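Local coordinates for beta-methylmalyl-CoA dehydratase (Chloroflexus aurantiacus, PDB 4E3E), which catalyses the reversible dehydration of beta-methylmalyl-CoA to mesaconyl-CoA and water, a step of the glyoxylate assimilation cycle, at residues L35-Y40 and Q220-Y225; L174-V180 and I301-I307; N193-Y199 and M348-G352; L256-L260 and T288-W292. One frame throughout, in Å; residues are numbered along the deposited sequence.

Contact 1 of 4, residues L35-Y40 and Q220-Y225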
loop_
_atom_site.group_PDB
_atom_site.type_symbol
_atom_site.label_atom_id
_atom_site.label_comp_id
_atom_site.label_asym_id
_atom_site.label_seq_id
_atom_site.Cartn_x
_atom_site.Cartn_y
_atom_site.Cartn_z
ATOM N N LEU A 35 -4.179 -0.280 -4.277
ATOM C CA LEU A 35 -3.832 0.706 -3.274
ATOM C C LEU A 35 -5.015 1.607 -2.915
ATOM O O LEU A 35 -5.266 1.874 -1.728
ATOM C CB LEU A 35 -2.644 1.558 -3.748
ATOM C CG LEU A 35 -1.281 1.087 -3.253
ATOM C CD1 LEU A 35 -0.214 1.817 -4.031
ATOM C CD2 LEU A 35 -1.105 1.354 -1.762
ATOM N N TYR A 36 -5.707 2.097 -3.940
ATOM C CA TYR A 36 -6.900 2.943 -3.770
ATOM C C TYR A 36 -7.976 2.190 -2.958
ATOM O O TYR A 36 -8.547 2.731 -2.003
ATOM C CB TYR A 36 -7.440 3.394 -5.150
ATOM C CG TYR A 36 -8.534 4.440 -5.034
ATOM C CD1 TYR A 36 -8.212 5.790 -4.853
ATOM C CD2 TYR A 36 -9.891 4.076 -5.050
ATOM C CE1 TYR A 36 -9.209 6.755 -4.725
ATOM C CE2 TYR A 36 -10.900 5.032 -4.912
ATOM C CZ TYR A 36 -10.550 6.370 -4.739
ATOM O OH TYR A 36 -11.514 7.336 -4.584
ATOM N N THR A 37 -8.233 0.930 -3.314
ATOM C CA THR A 37 -9.122 0.083 -2.495
ATOM C C THR A 37 -8.665 0.019 -1.018
ATOM O O THR A 37 -9.489 0.126 -0.109
ATOM C CB THR A 37 -9.236 -1.313 -3.062
ATOM O OG1 THR A 37 -9.719 -1.198 -4.402
ATOM C CG2 THR A 37 -10.191 -2.194 -2.227
ATOM N N SER A 38 -7.359 -0.138 -0.793
ATOM C CA SER A 38 -6.817 -0.371 0.546
ATOM C C SER A 38 -6.819 0.907 1.372
ATOM O O SER A 38 -6.668 0.884 2.601
ATOM C CB SER A 38 -5.384 -0.935 0.446
ATOM O OG SER A 38 -4.418 0.069 0.086
ATOM N N LEU A 39 -6.963 2.034 0.691
ATOM C CA LEU A 39 -6.905 3.321 1.360
ATOM C C LEU A 39 -8.314 3.849 1.666
ATOM O O LEU A 39 -8.509 4.561 2.662
ATOM C CB LEU A 39 -6.096 4.311 0.514
ATOM C CG LEU A 39 -4.581 4.069 0.467
ATOM C CD1 LEU A 39 -4.034 4.823 -0.748
ATOM C CD2 LEU A 39 -3.956 4.571 1.774
ATOM N N TYR A 40 -9.302 3.493 0.830
ATOM C CA TYR A 40 -10.662 3.999 1.080
ATOM C C TYR A 40 -11.713 2.926 1.358
ATOM O O TYR A 40 -12.773 3.232 1.899
ATOM C CB TYR A 40 -11.123 4.959 -0.028
ATOM C CG TYR A 40 -10.144 6.093 -0.246
ATOM C CD1 TYR A 40 -10.126 7.196 0.610
ATOM C CD2 TYR A 40 -9.205 6.042 -1.279
ATOM C CE1 TYR A 40 -9.229 8.233 0.427
ATOM C CE2 TYR A 40 -8.288 7.075 -1.466
ATOM C CZ TYR A 40 -8.311 8.170 -0.612
ATOM O OH TYR A 40 -7.407 9.198 -0.779
ATOM N N GLN A 220 0.123 8.436 2.165
ATOM C CA GLN A 220 0.252 7.405 1.122
ATOM C C GLN A 220 -0.658 7.633 -0.102
ATOM O O GLN A 220 -0.241 7.382 -1.247
ATOM C CB GLN A 220 0.095 5.984 1.701
ATOM C CG GLN A 220 0.180 4.859 0.637
ATOM C CD GLN A 220 0.356 3.488 1.300
ATOM O OE1 GLN A 220 -0.336 3.178 2.263
ATOM N NE2 GLN A 220 1.284 2.681 0.803
ATOM N N ALA A 221 -1.897 8.075 0.141
ATOM C CA ALA A 221 -2.812 8.407 -0.938
ATOM C C ALA A 221 -2.244 9.592 -1.714
ATOM O O ALA A 221 -2.183 9.560 -2.949
ATOM C CB ALA A 221 -4.222 8.705 -0.404
ATOM N N THR A 222 -1.776 10.600 -0.988
ATOM C CA THR A 222 -1.253 11.827 -1.629
ATOM C C THR A 222 -0.026 11.536 -2.525
ATOM O O THR A 222 0.107 12.118 -3.623
ATOM C CB THR A 222 -0.966 12.909 -0.565
ATOM O OG1 THR A 222 -2.130 13.046 0.273
ATOM C CG2 THR A 222 -0.644 14.276 -1.210
ATOM N N ARG A 223 0.847 10.617 -2.078
ATOM C CA ARG A 223 2.002 10.171 -2.890
ATOM C C ARG A 223 1.578 9.348 -4.092
ATOM O O ARG A 223 2.208 9.427 -5.170
ATOM C CB ARG A 223 3.017 9.395 -2.043
ATOM C CG ARG A 223 3.883 10.297 -1.164
ATOM C CD ARG A 223 4.616 9.501 -0.094
ATOM N NE ARG A 223 5.716 10.270 0.460
ATOM C CZ ARG A 223 6.196 10.150 1.695
ATOM N NH1 ARG A 223 5.672 9.274 2.552
ATOM N NH2 ARG A 223 7.212 10.923 2.073
ATOM N N LEU A 224 0.517 8.559 -3.926
ATOM C CA LEU A 224 -0.013 7.767 -5.048
ATOM C C LEU A 224 -0.422 8.724 -6.173
ATOM O O LEU A 224 -0.248 8.423 -7.365
ATOM C CB LEU A 224 -1.202 6.902 -4.604
ATOM C CG LEU A 224 -1.863 6.031 -5.686
ATOM C CD1 LEU A 224 -0.914 4.929 -6.148
ATOM C CD2 LEU A 224 -3.174 5.432 -5.198
ATOM N N TYR A 225 -0.944 9.888 -5.771
ATOM C CA TYR A 225 -1.388 10.921 -6.705
ATOM C C TYR A 225 -0.222 11.772 -7.217
ATOM O O TYR A 225 -0.418 12.619 -8.107
ATOM C CB TYR A 225 -2.465 11.825 -6.058
ATOM C CG TYR A 225 -3.592 11.037 -5.398
ATOM C CD1 TYR A 225 -4.080 9.841 -5.982
ATOM C CD2 TYR A 225 -4.163 11.479 -4.216
ATOM C CE1 TYR A 225 -5.090 9.106 -5.370
ATOM C CE2 TYR A 225 -5.186 10.766 -3.597
ATOM C CZ TYR A 225 -5.635 9.590 -4.171
ATOM O OH TYR A 225 -6.627 8.902 -3.553
#

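Contact 2 of 4, residues L174-V180 and I301-I307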
loop_
_atom_site.group_PDB
_atom_site.type_symbol
_atom_site.label_atom_id
_atom_site.label_comp_id
_atom_site.label_asym_id
_atom_site.label_seq_id
_atom_site.Cartn_x
_atom_site.Cartn_y
_atom_site.Cartn_z
ATOM N N LEU A 174 -23.104 14.448 -20.072
ATOM C CA LEU A 174 -22.600 13.289 -19.326
ATOM C C LEU A 174 -22.261 12.129 -20.242
ATOM O O LEU A 174 -23.028 11.803 -21.127
ATOM C CB LEU A 174 -23.623 12.815 -18.298
ATOM C CG LEU A 174 -24.080 13.813 -17.225
ATOM C CD1 LEU A 174 -25.058 13.150 -16.272
ATOM C CD2 LEU A 174 -22.903 14.358 -16.447
ATOM N N THR A 175 -21.112 11.504 -20.011
ATOM C CA THR A 175 -20.756 10.250 -20.680
ATOM C C THR A 175 -21.400 9.094 -19.918
ATOM O O THR A 175 -21.313 9.037 -18.690
ATOM C CB THR A 175 -19.225 10.072 -20.754
ATOM O OG1 THR A 175 -18.677 11.103 -21.578
ATOM C CG2 THR A 175 -18.843 8.727 -21.347
ATOM N N VAL A 176 -22.063 8.196 -20.646
ATOM C CA VAL A 176 -22.718 7.019 -20.055
ATOM C C VAL A 176 -22.123 5.796 -20.756
ATOM O O VAL A 176 -22.704 5.280 -21.714
ATOM C CB VAL A 176 -24.262 7.062 -20.222
ATOM C CG1 VAL A 176 -24.923 5.880 -19.522
ATOM C CG2 VAL A 176 -24.830 8.370 -19.690
ATOM N N PRO A 177 -20.950 5.337 -20.281
ATOM C CA PRO A 177 -20.074 4.432 -21.037
ATOM C C PRO A 177 -20.419 2.961 -20.922
ATOM O O PRO A 177 -19.754 2.132 -21.531
ATOM C CB PRO A 177 -18.714 4.663 -20.390
ATOM C CG PRO A 177 -19.031 5.052 -18.962
ATOM C CD PRO A 177 -20.391 5.677 -18.955
ATOM N N TYR A 178 -21.427 2.635 -20.127
ATOM C CA TYR A 178 -21.849 1.246 -19.995
ATOM C C TYR A 178 -23.359 1.128 -20.144
ATOM O O TYR A 178 -24.062 2.138 -20.229
ATOM C CB TYR A 178 -21.353 0.651 -18.675
ATOM C CG TYR A 178 -21.585 1.520 -17.465
ATOM C CD1 TYR A 178 -22.808 1.512 -16.809
ATOM C CD2 TYR A 178 -20.572 2.346 -16.964
ATOM C CE1 TYR A 178 -23.025 2.307 -15.687
ATOM C CE2 TYR A 178 -20.778 3.143 -15.847
ATOM C CZ TYR A 178 -22.008 3.120 -15.210
ATOM O OH TYR A 178 -22.227 3.901 -14.086
ATOM N N THR A 179 -23.848 -0.106 -20.199
ATOM C CA THR A 179 -25.256 -0.374 -20.444
ATOM C C THR A 179 -25.751 -1.401 -19.450
ATOM O O THR A 179 -25.045 -2.357 -19.140
ATOM C CB THR A 179 -25.463 -0.951 -21.853
ATOM O OG1 THR A 179 -24.886 -0.059 -22.808
ATOM C CG2 THR A 179 -26.949 -1.106 -22.153
ATOM N N VAL A 180 -26.978 -1.217 -18.976
ATOM C CA VAL A 180 -27.561 -2.109 -17.987
ATOM C C VAL A 180 -28.791 -2.788 -18.566
ATOM O O VAL A 180 -29.611 -2.137 -19.207
ATOM C CB VAL A 180 -27.992 -1.331 -16.727
ATOM C CG1 VAL A 180 -28.636 -2.264 -15.716
ATOM C CG2 VAL A 180 -26.804 -0.640 -16.101
ATOM N N ILE A 301 -31.633 10.529 -18.543
ATOM C CA ILE A 301 -30.523 10.655 -19.466
ATOM C C ILE A 301 -31.140 10.622 -20.850
ATOM O O ILE A 301 -31.854 9.665 -21.177
ATOM C CB ILE A 301 -29.482 9.512 -19.308
ATOM C CG1 ILE A 301 -28.858 9.510 -17.894
ATOM C CG2 ILE A 301 -28.394 9.626 -20.372
ATOM C CD1 ILE A 301 -27.809 10.572 -17.677
ATOM N N PRO A 302 -30.884 11.673 -21.660
ATOM C CA PRO A 302 -31.414 11.739 -23.018
ATOM C C PRO A 302 -31.059 10.491 -23.802
ATOM O O PRO A 302 -29.893 10.089 -23.823
ATOM C CB PRO A 302 -30.710 12.965 -23.617
ATOM C CG PRO A 302 -30.343 13.805 -22.450
ATOM C CD PRO A 302 -30.081 12.863 -21.315
ATOM N N GLY A 303 -32.063 9.879 -24.421
ATOM C CA GLY A 303 -31.864 8.719 -25.287
ATOM C C GLY A 303 -31.737 7.378 -24.573
ATOM O O GLY A 303 -31.588 6.343 -25.237
ATOM N N ARG A 304 -31.806 7.382 -23.235
ATOM C CA ARG A 304 -31.575 6.169 -22.421
ATOM C C ARG A 304 -32.675 5.956 -21.386
ATOM O O ARG A 304 -33.107 6.906 -20.739
ATOM C CB ARG A 304 -30.237 6.254 -21.656
ATOM C CG ARG A 304 -29.014 6.622 -22.478
ATOM C CD ARG A 304 -28.534 5.450 -23.303
ATOM N NE ARG A 304 -28.114 4.331 -22.464
ATOM C CZ ARG A 304 -26.854 4.077 -22.127
ATOM N NH1 ARG A 304 -25.874 4.863 -22.567
ATOM N NH2 ARG A 304 -26.575 3.020 -21.376
ATOM N N THR A 305 -33.096 4.706 -21.201
ATOM C CA THR A 305 -34.024 4.371 -20.116
ATOM C C THR A 305 -33.475 3.318 -19.145
ATOM O O THR A 305 -34.136 2.991 -18.159
ATOM C CB THR A 305 -35.385 3.906 -20.654
ATOM O OG1 THR A 305 -35.186 2.795 -21.534
ATOM C CG2 THR A 305 -36.108 5.049 -21.403
ATOM N N ASP A 306 -32.273 2.801 -19.415
ATOM C CA ASP A 306 -31.642 1.752 -18.581
ATOM C C ASP A 306 -30.873 2.322 -17.374
ATOM O O ASP A 306 -30.656 1.626 -16.375
ATOM C CB ASP A 306 -30.706 0.882 -19.437
ATOM C CG ASP A 306 -29.562 1.688 -20.090
ATOM O OD1 ASP A 306 -29.827 2.757 -20.706
ATOM O OD2 ASP A 306 -28.395 1.240 -20.000
ATOM N N ILE A 307 -30.460 3.585 -17.501
ATOM C CA ILE A 307 -29.654 4.297 -16.526
ATOM C C ILE A 307 -30.194 5.715 -16.405
ATOM O O ILE A 307 -30.594 6.314 -17.393
ATOM C CB ILE A 307 -28.161 4.361 -16.959
ATOM C CG1 ILE A 307 -27.555 2.957 -16.973
ATOM C CG2 ILE A 307 -27.339 5.219 -15.996
ATOM C CD1 ILE A 307 -26.159 2.875 -17.552
#

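Contact 3 of 4, residues N193-Y199 and M348-G352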
loop_
_atom_site.group_PDB
_atom_site.type_symbol
_atom_site.label_atom_id
_atom_site.label_comp_id
_atom_site.label_asym_id
_atom_site.label_seq_id
_atom_site.Cartn_x
_atom_site.Cartn_y
_atom_site.Cartn_z
ATOM N N ASN A 193 -31.109 -3.328 -3.382
ATOM C CA ASN A 193 -32.304 -3.456 -4.210
ATOM C C ASN A 193 -32.823 -2.115 -4.714
ATOM O O ASN A 193 -33.599 -2.076 -5.662
ATOM C CB ASN A 193 -33.410 -4.198 -3.454
ATOM C CG ASN A 193 -33.044 -5.639 -3.176
ATOM O OD1 ASN A 193 -32.477 -6.322 -4.033
ATOM N ND2 ASN A 193 -33.354 -6.109 -1.973
ATOM N N TYR A 194 -32.367 -1.025 -4.096
ATOM C CA TYR A 194 -32.799 0.321 -4.459
ATOM C C TYR A 194 -32.180 0.805 -5.766
ATOM O O TYR A 194 -30.964 0.909 -5.898
ATOM C CB TYR A 194 -32.520 1.303 -3.310
ATOM C CG TYR A 194 -33.352 1.006 -2.075
ATOM C CD1 TYR A 194 -34.722 1.290 -2.048
ATOM C CD2 TYR A 194 -32.781 0.433 -0.943
ATOM C CE1 TYR A 194 -35.496 1.017 -0.925
ATOM C CE2 TYR A 194 -33.549 0.154 0.185
ATOM C CZ TYR A 194 -34.902 0.447 0.186
ATOM O OH TYR A 194 -35.664 0.174 1.299
ATOM N N LEU A 195 -33.043 1.106 -6.729
ATOM C CA LEU A 195 -32.615 1.604 -8.036
ATOM C C LEU A 195 -32.990 3.083 -8.197
ATOM O O LEU A 195 -33.542 3.702 -7.279
ATOM C CB LEU A 195 -33.191 0.724 -9.164
ATOM C CG LEU A 195 -32.695 -0.722 -9.163
ATOM C CD1 LEU A 195 -33.412 -1.563 -10.222
ATOM C CD2 LEU A 195 -31.182 -0.781 -9.368
ATOM N N TRP A 196 -32.668 3.649 -9.353
ATOM C CA TRP A 196 -32.908 5.068 -9.642
ATOM C C TRP A 196 -34.325 5.475 -9.328
ATOM O O TRP A 196 -34.558 6.506 -8.686
ATOM C CB TRP A 196 -32.563 5.321 -11.103
ATOM C CG TRP A 196 -32.781 6.710 -11.666
ATOM C CD1 TRP A 196 -31.902 7.805 -11.628
ATOM C CD2 TRP A 196 -33.935 7.165 -12.469
ATOM N NE1 TRP A 196 -32.441 8.880 -12.309
ATOM C CE2 TRP A 196 -33.656 8.558 -12.840
ATOM C CE3 TRP A 196 -35.135 6.582 -12.881
ATOM C CZ2 TRP A 196 -34.555 9.312 -13.596
ATOM C CZ3 TRP A 196 -36.026 7.349 -13.647
ATOM C CH2 TRP A 196 -35.745 8.683 -13.986
ATOM N N ASP A 197 -35.277 4.647 -9.751
ATOM C CA ASP A 197 -36.699 4.893 -9.535
ATOM C C ASP A 197 -37.076 5.032 -8.062
ATOM O O ASP A 197 -38.058 5.696 -7.754
ATOM C CB ASP A 197 -37.543 3.778 -10.164
ATOM C CG ASP A 197 -37.068 3.407 -11.563
ATOM O OD1 ASP A 197 -35.907 2.968 -11.707
ATOM O OD2 ASP A 197 -37.861 3.548 -12.520
ATOM N N ASP A 198 -36.300 4.427 -7.163
ATOM C CA ASP A 198 -36.701 4.310 -5.757
ATOM C C ASP A 198 -36.222 5.452 -4.865
ATOM O O ASP A 198 -36.673 5.586 -3.727
ATOM C CB ASP A 198 -36.243 2.964 -5.175
ATOM C CG ASP A 198 -36.621 1.791 -6.055
ATOM O OD1 ASP A 198 -37.785 1.722 -6.506
ATOM O OD2 ASP A 198 -35.747 0.934 -6.299
ATOM N N TYR A 199 -35.303 6.267 -5.374
ATOM C CA TYR A 199 -34.792 7.398 -4.610
ATOM C C TYR A 199 -35.748 8.588 -4.705
ATOM O O TYR A 199 -36.359 8.819 -5.749
ATOM C CB TYR A 199 -33.362 7.733 -5.054
ATOM C CG TYR A 199 -32.370 6.748 -4.495
ATOM C CD1 TYR A 199 -32.086 5.552 -5.164
ATOM C CD2 TYR A 199 -31.750 6.981 -3.255
ATOM C CE1 TYR A 199 -31.197 4.631 -4.631
ATOM C CE2 TYR A 199 -30.861 6.061 -2.712
ATOM C CZ TYR A 199 -30.585 4.899 -3.408
ATOM O OH TYR A 199 -29.705 4.001 -2.876
HETATM N N MSE A 348 -27.044 5.731 -12.155
HETATM C CA MSE A 348 -27.645 4.581 -11.457
HETATM C C MSE A 348 -28.558 3.815 -12.392
HETATM O O MSE A 348 -29.335 4.424 -13.125
HETATM C CB MSE A 348 -28.427 5.098 -10.247
HETATM C CG MSE A 348 -29.112 3.960 -9.494
HETATM SE SE MSE A 348 -29.888 4.576 -7.780
HETATM C CE MSE A 348 -28.345 5.189 -6.688
ATOM N N PRO A 349 -28.499 2.466 -12.366
ATOM C CA PRO A 349 -29.417 1.684 -13.188
ATOM C C PRO A 349 -30.872 2.000 -12.860
ATOM O O PRO A 349 -31.211 2.301 -11.699
ATOM C CB PRO A 349 -29.113 0.243 -12.791
ATOM C CG PRO A 349 -27.727 0.285 -12.257
ATOM C CD PRO A 349 -27.607 1.602 -11.570
ATOM N N ARG A 350 -31.712 1.940 -13.880
ATOM C CA ARG A 350 -33.166 2.121 -13.731
ATOM C C ARG A 350 -33.918 0.787 -13.760
ATOM O O ARG A 350 -33.421 -0.200 -14.306
ATOM C CB ARG A 350 -33.697 3.010 -14.848
ATOM C CG ARG A 350 -33.212 4.442 -14.771
ATOM C CD ARG A 350 -33.769 5.284 -15.914
ATOM N NE ARG A 350 -35.224 5.177 -16.057
ATOM C CZ ARG A 350 -35.966 5.981 -16.814
ATOM N NH1 ARG A 350 -35.412 6.967 -17.503
ATOM N NH2 ARG A 350 -37.281 5.799 -16.879
ATOM N N ARG A 351 -35.112 0.754 -13.178
ATOM C CA ARG A 351 -35.932 -0.455 -13.250
ATOM C C ARG A 351 -36.436 -0.689 -14.675
ATOM O O ARG A 351 -36.791 0.256 -15.378
ATOM C CB ARG A 351 -37.090 -0.401 -12.258
ATOM C CG ARG A 351 -37.781 -1.747 -12.076
ATOM C CD ARG A 351 -38.489 -1.845 -10.741
ATOM N NE ARG A 351 -37.548 -1.943 -9.636
ATOM C CZ ARG A 351 -37.375 -1.015 -8.705
ATOM N NH1 ARG A 351 -38.095 0.110 -8.726
ATOM N NH2 ARG A 351 -36.488 -1.225 -7.748
ATOM N N GLY A 352 -36.445 -1.948 -15.099
ATOM C CA GLY A 352 -36.827 -2.300 -16.460
ATOM C C GLY A 352 -38.085 -3.139 -16.496
ATOM O O GLY A 352 -39.189 -2.605 -16.431
HETATM O O HOH W 1 -35.075 -3.712 -7.302
HETATM O O HOH W 2 -37.198 3.342 -15.010
#

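Contact 4 of 4, residues L256-L260 and T288-W292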
loop_
_atom_site.group_PDB
_atom_site.type_symbol
_atom_site.label_atom_id
_atom_site.label_comp_id
_atom_site.label_asym_id
_atom_site.label_seq_id
_atom_site.Cartn_x
_atom_site.Cartn_y
_atom_site.Cartn_z
ATOM N N LEU A 256 -13.060 9.302 0.834
ATOM C CA LEU A 256 -13.659 8.643 1.967
ATOM C C LEU A 256 -15.197 8.766 1.962
ATOM O O LEU A 256 -15.906 7.772 2.171
ATOM C CB LEU A 256 -13.090 9.222 3.291
ATOM C CG LEU A 256 -11.635 8.826 3.656
ATOM C CD1 LEU A 256 -11.106 9.678 4.801
ATOM C CD2 LEU A 256 -11.515 7.346 4.026
ATOM N N ALA A 257 -15.702 9.986 1.736
ATOM C CA ALA A 257 -17.144 10.235 1.700
ATOM C C ALA A 257 -17.813 9.360 0.654
ATOM O O ALA A 257 -18.869 8.757 0.913
ATOM C CB ALA A 257 -17.440 11.712 1.445
ATOM N N ARG A 258 -17.202 9.275 -0.526
ATOM C CA ARG A 258 -17.747 8.442 -1.580
ATOM C C ARG A 258 -17.789 6.977 -1.126
ATOM O O ARG A 258 -18.812 6.288 -1.310
ATOM C CB ARG A 258 -16.940 8.624 -2.871
ATOM C CG ARG A 258 -17.198 7.599 -3.985
ATOM C CD ARG A 258 -18.594 7.610 -4.615
ATOM N NE ARG A 258 -18.574 6.732 -5.801
ATOM C CZ ARG A 258 -19.638 6.221 -6.410
ATOM N NH1 ARG A 258 -20.882 6.494 -5.983
ATOM N NH2 ARG A 258 -19.458 5.436 -7.470
ATOM N N SER A 259 -16.691 6.504 -0.524
ATOM C CA SER A 259 -16.646 5.140 -0.025
ATOM C C SER A 259 -17.757 4.892 1.005
ATOM O O SER A 259 -18.517 3.941 0.874
ATOM C CB SER A 259 -15.280 4.829 0.571
ATOM O OG SER A 259 -15.269 3.481 0.983
ATOM N N LEU A 260 -17.866 5.765 2.007
ATOM C CA LEU A 260 -18.919 5.664 3.013
ATOM C C LEU A 260 -20.330 5.701 2.421
ATOM O O LEU A 260 -21.246 5.030 2.922
ATOM C CB LEU A 260 -18.793 6.826 4.000
ATOM C CG LEU A 260 -17.560 6.888 4.892
ATOM C CD1 LEU A 260 -17.526 8.219 5.627
ATOM C CD2 LEU A 260 -17.515 5.714 5.864
ATOM N N THR A 288 -12.247 11.540 12.918
ATOM C CA THR A 288 -13.111 10.478 12.354
ATOM C C THR A 288 -14.148 11.058 11.390
ATOM O O THR A 288 -14.951 11.907 11.773
ATOM C CB THR A 288 -13.789 9.681 13.482
ATOM O OG1 THR A 288 -12.774 9.198 14.368
ATOM C CG2 THR A 288 -14.597 8.499 12.940
ATOM N N ILE A 289 -14.136 10.580 10.142
ATOM C CA ILE A 289 -14.975 11.142 9.102
ATOM C C ILE A 289 -16.279 10.347 8.985
ATOM O O ILE A 289 -16.258 9.103 8.891
ATOM C CB ILE A 289 -14.263 11.128 7.718
ATOM C CG1 ILE A 289 -12.944 11.938 7.750
ATOM C CG2 ILE A 289 -15.195 11.659 6.634
ATOM C CD1 ILE A 289 -13.053 13.336 8.388
ATOM N N TYR A 290 -17.399 11.076 8.990
ATOM C CA TYR A 290 -18.727 10.527 8.719
ATOM C C TYR A 290 -19.299 11.244 7.513
ATOM O O TYR A 290 -18.812 12.308 7.132
ATOM C CB TYR A 290 -19.654 10.818 9.880
ATOM C CG TYR A 290 -19.309 10.137 11.167
ATOM C CD1 TYR A 290 -18.407 10.715 12.073
ATOM C CD2 TYR A 290 -19.926 8.934 11.514
ATOM C CE1 TYR A 290 -18.116 10.097 13.284
ATOM C CE2 TYR A 290 -19.646 8.309 12.719
ATOM C CZ TYR A 290 -18.741 8.889 13.594
ATOM O OH TYR A 290 -18.480 8.259 14.777
ATOM N N ALA A 291 -20.346 10.686 6.919
ATOM C CA ALA A 291 -20.943 11.300 5.743
ATOM C C ALA A 291 -22.461 11.141 5.739
ATOM O O ALA A 291 -23.005 10.171 6.288
ATOM C CB ALA A 291 -20.336 10.719 4.464
ATOM N N TRP A 292 -23.131 12.122 5.145
ATOM C CA TRP A 292 -24.535 11.986 4.780
ATOM C C TRP A 292 -24.787 12.611 3.430
ATOM O O TRP A 292 -24.047 13.497 2.992
ATOM C CB TRP A 292 -25.455 12.557 5.866
ATOM C CG TRP A 292 -25.363 14.054 6.044
ATOM C CD1 TRP A 292 -24.519 14.769 6.900
ATOM C CD2 TRP A 292 -26.154 15.072 5.352
ATOM N NE1 TRP A 292 -24.738 16.122 6.786
ATOM C CE2 TRP A 292 -25.701 16.371 5.870
ATOM C CE3 TRP A 292 -27.152 15.040 4.382
ATOM C CZ2 TRP A 292 -26.242 17.564 5.427
ATOM C CZ3 TRP A 292 -27.696 16.255 3.945
ATOM C CH2 TRP A 292 -27.250 17.484 4.455
#

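Contact 1 of 4, residues L35-Y40 and Q220-Y225
Tyr40 and Tyr225 join hydroxyls across a near-antiparallel pair of helices in this double hotdog protein, the axes of the short segments 35-40 and 220-224 passing 10.7 Å apart at a signed crossing angle of -153°. The OH atoms of Tyr40 and Tyr225 are hydrogen-bonded at 2.9 Å, each near the plane of the other's ring. Tyr40 OH also lies against the methyl of Ala221, and Tyr225 OH comes to the edge of the Tyr36 ring, whose one face has Tyr40 CD2 above it, toward the rim. Beside the tyrosines, Leu39 CD1 rests on CA and CB of Ala221, while Leu35 meets the CD1 branch of Leu224. Further out, His252 ND1 holds Tyr40 OH and Ser255 OG holds Tyr36 OH; Tyr36 also packs on Asp64, which probably binds the substrate. Gln220 NE2 hydrogen-bonds to Ser38 OG of the second subunit, and its OE1 accepts from Gln220 NE2 of the third subunit. Extended from CA outward (chi1 178°), Gln220 reaches between the leucines, its NE2 3.7 Å from Leu35 CD2 and its OE1 3.9 Å from Leu39 CD2.

Contact 2 of 4, residues L174-V180 and I301-I307
The guanidinium of Arg304 has Val176 CG1 over one face, 3.3 Å from NH1, and backbone carbonyls at its edge. NH2 donates in the guanidinium plane to Tyr178 O at 2.9 Å, while NH1 makes a weak bond to Val176 O. The rest of the edge goes to Asp306, gripped side-on: NE meets OD1 and NH2 meets OD2, each through a syn lone pair. The anti lone pair of that same OD2 takes the backbone N of Val180 at 3.0 Å, almost straight at 173°. Bends at chi2 (-76°) and chi3 (-62°) fold Arg304 back so that one plane serves both the carboxylate and the loop. With a methionine in place of Arg304, the carbonyl of Tyr178 would probably lose its donor and the Asp306 carboxylate its ionic mate, freeing it to turn from Val180. Beneath the polar layer, Ile307 CD1 touches the Tyr178 ring 3.7 Å from CE1, and Val176 CG2 meets Ile301 CG2. Tyr178 OH bonds to Ser270 OG. The type II turn from Ile301 to Arg304 starts the connection between antiparallel strands 288-300 and 307-318 of the hotdog sheet, and the arginine-aspartate pair fastens the 174-180 linker loop to it.

Contact 3 of 4, residues N193-Y199 and M348-G352
The C-terminal tail beyond the strand 338-349 of the hotdog sheet is tied here to a short 3-10 turn, through a bidentate salt bridge and an arginine laid on a tryptophan. Arg351 grips Asp198 end-on, NH1 to OD1 at 2.8 Å and NH2 to OD2 at 2.7 Å, with the two flat groups nearly coplanar. Asp198 OD2 also accepts Leu195 N, on its anti side, at 2.7 Å. Were Asp198 replaced by an alanine, the Arg351 guanidinium would probably lose its counter-charge and be freer to turn, and Leu195 N would lose its acceptor. Asp197 OD1 takes the backbone N of Arg351 from well out of the carboxylate plane. Arg350 runs alongside Trp196, its CD in a CH-pi contact over the six-membered ring, 3.9 Å from the centroid, and its guanidinium following at 26° to the ring. Trp196 N donates to Pro349 O at 3.1 Å. Selenomethionine Met348 brings SE obliquely to the Tyr199 ring, 3.4 Å from CE1, in a Met-aromatic contact. Water 2 joins Asp197 OD2 to Arg350 NE and Arg351 O. Trp196 and Met348 both pack on Leu310 of strand 307-318, and Met348 and Tyr199 meet Leu265 at the end of helix 250-265.

Contact 4 of 4, residues L256-L260 and T288-W292
Leu260, Ile289 and Ala291 carry most of this helix-on-sheet contact of the hotdog fold, in which a long helix lies across an antiparallel sheet. The meeting is entirely apolar in its side chains. Leu260 uses its CD1 branch, which comes down on the strand backbone, 3.6 Å from Ile289 O, and touches the methyl of Ala291 at 3.9 Å. CG lies anti to the carbonyl carbon (chi1 -66°) and chi2 is extended, which sends that one methyl between Ile289 and Ala291. Ile289 meets the helix through two branches: CG1 is crossed at about a right angle by Leu256, whose CD1 stands 4.1 Å away, while CG2 lies more loosely against Leu260 CD1. Ala291, small and turned toward the helix, lets the backbones come near, with its CA 5.6 Å from the CA of Ala257. The segment axes pass 7.9 Å apart at a signed angle of -58°. Around them, Ala257 also rests on Thr314 of strand 307-318, Leu256 on Val211 of strand 204-212, and Leu260 on Asp209 of that same strand.

Overall arrangement
Contacts 1 and 4 are neighbours, with centres 16 Å apart: Tyr40 O lies 2.7 Å from Ser259 OG, a probable hydrogen bond, and the Tyr40 ring packs by CD1 on Leu256 N. Contacts 2 and 3 form a second pair, centres 13 Å apart, joined by a probable bond between Asp306 O and Arg350 N (2.7 Å) and by Ile307 against Met348. The pairs do not touch, but the nearest atoms of contacts 2 and 4 are about 7 Å apart. Contact 1 lies nearest the probable substrate site, the Tyr36 side chain about 4 Å from that of Asp64; in contact 2, the Tyr178 side chain is about 6 Å from that of Val98, another probable substrate-site residue. Contacts 1, 3 and 4 all touch the third subunit.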